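Local coordinates for centrosomal protein of 104 kDa (Homo sapiens, PDB 5LPH), which is required for building cilia and for the structural integrity of the ciliary tip, and interacts with tubulin and Nek1 kinase, at residues F217-A229 / M248-L260. Numbering follows the deposited sequence.
Sequences FTIDNVMKFSVSA and MYRQHQASILEYL
Helix 219-229 and residues 248-252, the last turn of helix 235-252, run nearly antiparallel, at 159°, with axes 12.8 Å apart; beyond the latter the chain turns at Q253, whose phi is positive, and its 3-10 turn 257-259 brings Y259 against the first helix, the CA atoms of M223 and Y259 lying 6.6 Å apart. I219 fills the corner between these elements. With chi1 at -70° its branches part: CG1 carries CD1 over one face of the H252 imidazole, 3.9 Å from the ring centroid, a CH-pi contact, while CG2, anti to the backbone N, turns to CE2 of Y259 at 3.7 Å. Antiparallel helices joined by a short turn are the unit of a HEAT repeat, and this pair belongs to the second HEAT repeat of the TOG domain; helix 271-283 packs on I256 and L260. Deeper in, the selenomethionine side chains of M223 and M248 lie alongside each other, running opposite ways, with SE of M223 against CB of M248; CE of M248 reaches CG1 of V222 at 3.7 Å. M223 CB also lies over a face of the Y259 ring, whose hydroxyl donates to the anti lone pair of D220 OD1 at 2.9 Å. Without ring and hydroxyl, as with an alanine at Y259, the D220 carboxylate would probably lose this donor and I219 and M223 their aromatic surface. Farther along the helix, V227 CG2 touches L260 CD2 at 4.1 Å, and at its start T218 and N221 form a capping box.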
loop_
_atom_site.group_PDB
_atom_site.type_symbol
_atom_site.label_atom_id
_atom_site.label_comp_id
_atom_site.label_asym_id
_atom_site.label_seq_id
_atom_site.Cartn_x
_atom_site.Cartn_y
_atom_site.Cartn_z
ATOM N N PHE A 217 -10.937 9.198 0.960
ATOM C CA PHE A 217 -10.437 10.523 0.593
ATOM C C PHE A 217 -11.472 11.588 0.943
ATOM O O PHE A 217 -12.672 11.421 0.679
ATOM C CB PHE A 217 -10.173 10.633 -0.910
ATOM C CG PHE A 217 -9.038 9.792 -1.397
ATOM C CD1 PHE A 217 -7.756 9.963 -0.886
ATOM C CD2 PHE A 217 -9.238 8.855 -2.406
ATOM C CE1 PHE A 217 -6.702 9.198 -1.350
ATOM C CE2 PHE A 217 -8.188 8.087 -2.875
ATOM C CZ PHE A 217 -6.918 8.259 -2.346
ATOM N N THR A 218 -10.986 12.696 1.498
ATOM C CA THR A 218 -11.807 13.868 1.794
ATOM C C THR A 218 -11.057 15.113 1.300
ATOM O O THR A 218 -9.831 15.119 1.218
ATOM C CB THR A 218 -12.097 13.979 3.311
ATOM O OG1 THR A 218 -10.879 14.224 4.025
ATOM C CG2 THR A 218 -12.743 12.699 3.853
ATOM N N ILE A 219 -11.788 16.167 0.952
ATOM C CA ILE A 219 -11.185 17.468 0.642
ATOM C C ILE A 219 -10.186 17.809 1.758
ATOM O O ILE A 219 -9.096 18.281 1.477
ATOM C CB ILE A 219 -12.263 18.574 0.505
ATOM C CG1 ILE A 219 -13.102 18.383 -0.776
ATOM C CG2 ILE A 219 -11.619 19.953 0.457
ATOM C CD1 ILE A 219 -14.457 19.066 -0.732
ATOM N N ASP A 220 -10.557 17.528 3.009
ATOM C CA ASP A 220 -9.705 17.805 4.170
ATOM C C ASP A 220 -8.332 17.113 4.117
ATOM O O ASP A 220 -7.314 17.797 4.095
ATOM C CB ASP A 220 -10.436 17.469 5.484
ATOM C CG ASP A 220 -9.727 18.025 6.706
ATOM O OD1 ASP A 220 -9.548 19.253 6.786
ATOM O OD2 ASP A 220 -9.346 17.240 7.592
ATOM N N ASN A 221 -8.301 15.781 4.071
ATOM C CA ASN A 221 -7.007 15.048 4.071
ATOM C C ASN A 221 -6.198 15.173 2.764
ATOM O O ASN A 221 -4.968 15.213 2.796
ATOM C CB ASN A 221 -7.148 13.580 4.544
ATOM C CG ASN A 221 -8.054 12.732 3.662
ATOM O OD1 ASN A 221 -8.236 12.996 2.474
ATOM N ND2 ASN A 221 -8.633 11.697 4.254
ATOM N N VAL A 222 -6.880 15.285 1.627
ATOM C CA VAL A 222 -6.202 15.508 0.332
ATOM C C VAL A 222 -5.466 16.861 0.282
ATOM O O VAL A 222 -4.301 16.934 -0.121
ATOM C CB VAL A 222 -7.205 15.391 -0.847
ATOM C CG1 VAL A 222 -6.602 15.876 -2.160
ATOM C CG2 VAL A 222 -7.717 13.961 -0.995
HETATM N N MSE A 223 -6.156 17.930 0.675
HETATM C CA MSE A 223 -5.584 19.294 0.635
HETATM C C MSE A 223 -4.519 19.470 1.681
HETATM O O MSE A 223 -3.484 20.081 1.417
HETATM C CB MSE A 223 -6.680 20.349 0.835
HETATM C CG MSE A 223 -7.662 20.416 -0.338
HETATM SE SE MSE A 223 -6.810 20.978 -2.028
HETATM C CE MSE A 223 -5.691 22.458 -1.364
ATOM N N LYS A 224 -4.777 18.946 2.879
ATOM C CA LYS A 224 -3.789 18.894 3.969
ATOM C C LYS A 224 -2.477 18.277 3.469
ATOM O O LYS A 224 -1.412 18.832 3.708
ATOM C CB LYS A 224 -4.379 18.099 5.146
ATOM C CG LYS A 224 -3.524 17.790 6.377
ATOM C CD LYS A 224 -2.389 18.719 6.730
ATOM C CE LYS A 224 -1.819 18.397 8.108
ATOM N NZ LYS A 224 -0.440 18.931 8.281
ATOM N N PHE A 225 -2.573 17.153 2.756
ATOM C CA PHE A 225 -1.404 16.483 2.145
ATOM C C PHE A 225 -0.725 17.325 1.060
ATOM O O PHE A 225 0.500 17.505 1.071
ATOM C CB PHE A 225 -1.822 15.114 1.557
ATOM C CG PHE A 225 -0.728 14.403 0.795
ATOM C CD1 PHE A 225 0.267 13.712 1.473
ATOM C CD2 PHE A 225 -0.694 14.416 -0.603
ATOM C CE1 PHE A 225 1.279 13.060 0.776
ATOM C CE2 PHE A 225 0.314 13.766 -1.302
ATOM C CZ PHE A 225 1.301 13.085 -0.612
ATOM N N SER A 226 -1.528 17.833 0.129
ATOM C CA SER A 226 -0.992 18.573 -1.020
ATOM C C SER A 226 -0.285 19.868 -0.623
ATOM O O SER A 226 0.814 20.155 -1.114
ATOM C CB SER A 226 -2.112 18.882 -2.008
ATOM O OG SER A 226 -2.678 17.687 -2.517
ATOM N N VAL A 227 -0.913 20.638 0.270
ATOM C CA VAL A 227 -0.335 21.901 0.767
ATOM C C VAL A 227 0.971 21.641 1.535
ATOM O O VAL A 227 1.924 22.405 1.409
ATOM C CB VAL A 227 -1.357 22.714 1.621
ATOM C CG1 VAL A 227 -0.697 23.905 2.321
ATOM C CG2 VAL A 227 -2.517 23.203 0.757
ATOM N N SER A 228 1.010 20.570 2.324
ATOM C CA SER A 228 2.239 20.158 3.015
ATOM C C SER A 228 3.375 19.798 2.040
ATOM O O SER A 228 4.538 20.114 2.289
ATOM C CB SER A 228 1.955 18.971 3.935
ATOM O OG SER A 228 3.104 18.650 4.704
ATOM N N ALA A 229 3.022 19.149 0.930
ATOM C CA ALA A 229 3.986 18.772 -0.114
ATOM C C ALA A 229 4.627 19.966 -0.842
ATOM O O ALA A 229 5.732 19.831 -1.389
ATOM C CB ALA A 229 3.326 17.846 -1.120
HETATM N N MSE A 248 -8.204 19.703 -7.920
HETATM C CA MSE A 248 -9.212 19.801 -6.852
HETATM C C MSE A 248 -10.046 21.051 -6.976
HETATM O O MSE A 248 -11.210 21.057 -6.564
HETATM C CB MSE A 248 -8.558 19.758 -5.472
HETATM C CG MSE A 248 -7.960 18.382 -5.181
HETATM SE SE MSE A 248 -9.364 17.057 -4.757
HETATM C CE MSE A 248 -9.756 17.677 -2.931
ATOM N N TYR A 249 -9.465 22.114 -7.538
ATOM C CA TYR A 249 -10.198 23.353 -7.818
ATOM C C TYR A 249 -11.207 23.189 -8.964
ATOM O O TYR A 249 -12.309 23.727 -8.885
ATOM C CB TYR A 249 -9.227 24.501 -8.119
ATOM C CG TYR A 249 -9.893 25.857 -8.166
ATOM C CD1 TYR A 249 -10.378 26.455 -7.005
ATOM C CD2 TYR A 249 -10.052 26.539 -9.372
ATOM C CE1 TYR A 249 -11.002 27.695 -7.045
ATOM C CE2 TYR A 249 -10.672 27.780 -9.418
ATOM C CZ TYR A 249 -11.146 28.355 -8.251
ATOM O OH TYR A 249 -11.770 29.583 -8.280
ATOM N N ARG A 250 -10.830 22.457 -10.015
ATOM C CA ARG A 250 -11.753 22.125 -11.118
ATOM C C ARG A 250 -12.995 21.338 -10.662
ATOM O O ARG A 250 -14.079 21.522 -11.216
ATOM C CB ARG A 250 -11.045 21.314 -12.216
ATOM C CG ARG A 250 -10.034 22.089 -13.044
ATOM C CD ARG A 250 -9.561 21.263 -14.237
ATOM N NE ARG A 250 -8.436 21.872 -14.955
ATOM C CZ ARG A 250 -7.139 21.734 -14.654
ATOM N NH1 ARG A 250 -6.735 20.998 -13.619
ATOM N NH2 ARG A 250 -6.226 22.349 -15.402
ATOM N N GLN A 251 -12.826 20.464 -9.667
ATOM C CA GLN A 251 -13.911 19.612 -9.168
ATOM C C GLN A 251 -14.741 20.318 -8.085
ATOM O O GLN A 251 -15.963 20.405 -8.200
ATOM C CB GLN A 251 -13.355 18.289 -8.610
ATOM C CG GLN A 251 -12.577 17.416 -9.603
ATOM C CD GLN A 251 -13.472 16.689 -10.574
ATOM O OE1 GLN A 251 -14.372 15.999 -10.140
ATOM N NE2 GLN A 251 -13.230 16.826 -11.888
ATOM N N HIS A 252 -14.069 20.823 -7.050
ATOM C CA HIS A 252 -14.735 21.319 -5.828
ATOM C C HIS A 252 -14.811 22.849 -5.662
ATOM O O HIS A 252 -15.526 23.335 -4.777
ATOM C CB HIS A 252 -14.079 20.680 -4.600
ATOM C CG HIS A 252 -14.310 19.205 -4.509
ATOM N ND1 HIS A 252 -13.311 18.277 -4.717
ATOM C CD2 HIS A 252 -15.438 18.498 -4.263
ATOM C CE1 HIS A 252 -13.813 17.061 -4.585
ATOM N NE2 HIS A 252 -15.099 17.168 -4.309
ATOM N N GLN A 253 -14.080 23.594 -6.492
ATOM C CA GLN A 253 -14.230 25.057 -6.615
ATOM C C GLN A 253 -13.964 25.850 -5.323
ATOM O O GLN A 253 -12.808 26.079 -4.976
ATOM C CB GLN A 253 -15.601 25.408 -7.223
ATOM C CG GLN A 253 -15.711 25.041 -8.678
ATOM C CD GLN A 253 -17.134 24.900 -9.234
ATOM O OE1 GLN A 253 -17.361 24.154 -10.198
ATOM N NE2 GLN A 253 -18.093 25.606 -8.641
ATOM N N ALA A 254 -15.024 26.234 -4.606
ATOM C CA ALA A 254 -14.922 27.203 -3.511
ATOM C C ALA A 254 -14.485 26.582 -2.183
ATOM O O ALA A 254 -13.794 27.229 -1.395
ATOM C CB ALA A 254 -16.248 27.934 -3.334
ATOM N N SER A 255 -14.876 25.332 -1.944
ATOM C CA SER A 255 -14.635 24.670 -0.655
ATOM C C SER A 255 -13.160 24.318 -0.333
ATOM O O SER A 255 -12.862 23.943 0.804
ATOM C CB SER A 255 -15.533 23.427 -0.522
ATOM O OG SER A 255 -15.600 22.703 -1.742
ATOM N N ILE A 256 -12.249 24.446 -1.304
ATOM C CA ILE A 256 -10.814 24.217 -1.058
ATOM C C ILE A 256 -10.028 25.472 -0.641
ATOM O O ILE A 256 -8.884 25.349 -0.197
ATOM C CB ILE A 256 -10.099 23.541 -2.268
ATOM C CG1 ILE A 256 -9.835 24.526 -3.419
ATOM C CG2 ILE A 256 -10.896 22.340 -2.769
ATOM C CD1 ILE A 256 -8.768 24.045 -4.375
ATOM N N LEU A 257 -10.617 26.660 -0.794
ATOM C CA LEU A 257 -9.874 27.921 -0.594
ATOM C C LEU A 257 -9.452 28.182 0.854
ATOM O O LEU A 257 -8.449 28.853 1.091
ATOM C CB LEU A 257 -10.655 29.137 -1.115
ATOM C CG LEU A 257 -10.648 29.449 -2.601
ATOM C CD1 LEU A 257 -11.086 28.247 -3.405
ATOM C CD2 LEU A 257 -11.501 30.667 -2.941
ATOM N N GLU A 258 -10.223 27.666 1.808
ATOM C CA GLU A 258 -9.870 27.754 3.234
ATOM C C GLU A 258 -8.531 27.062 3.577
ATOM O O GLU A 258 -7.841 27.486 4.508
ATOM C CB GLU A 258 -11.011 27.202 4.107
ATOM C CG GLU A 258 -11.230 25.695 4.010
ATOM C CD GLU A 258 -12.601 25.255 4.504
ATOM O OE1 GLU A 258 -13.619 25.774 4.017
ATOM O OE2 GLU A 258 -12.670 24.373 5.382
ATOM N N TYR A 259 -8.159 26.035 2.803
ATOM C CA TYR A 259 -6.901 25.287 3.008
ATOM C C TYR A 259 -5.637 25.994 2.532
ATOM O O TYR A 259 -4.523 25.559 2.863
ATOM C CB TYR A 259 -6.983 23.910 2.339
ATOM C CG TYR A 259 -8.034 23.052 2.956
ATOM C CD1 TYR A 259 -7.741 22.284 4.071
ATOM C CD2 TYR A 259 -9.336 23.029 2.454
ATOM C CE1 TYR A 259 -8.711 21.507 4.661
ATOM C CE2 TYR A 259 -10.319 22.251 3.039
ATOM C CZ TYR A 259 -9.998 21.493 4.142
ATOM O OH TYR A 259 -10.951 20.732 4.748
ATOM N N LEU A 260 -5.804 27.057 1.745
ATOM C CA LEU A 260 -4.684 27.806 1.186
ATOM C C LEU A 260 -4.563 29.170 1.860
ATOM O O LEU A 260 -5.478 29.598 2.563
ATOM C CB LEU A 260 -4.903 28.003 -0.316
ATOM C CG LEU A 260 -4.821 26.735 -1.172
ATOM C CD1 LEU A 260 -5.743 26.824 -2.378
ATOM C CD2 LEU A 260 -3.383 26.470 -1.598
#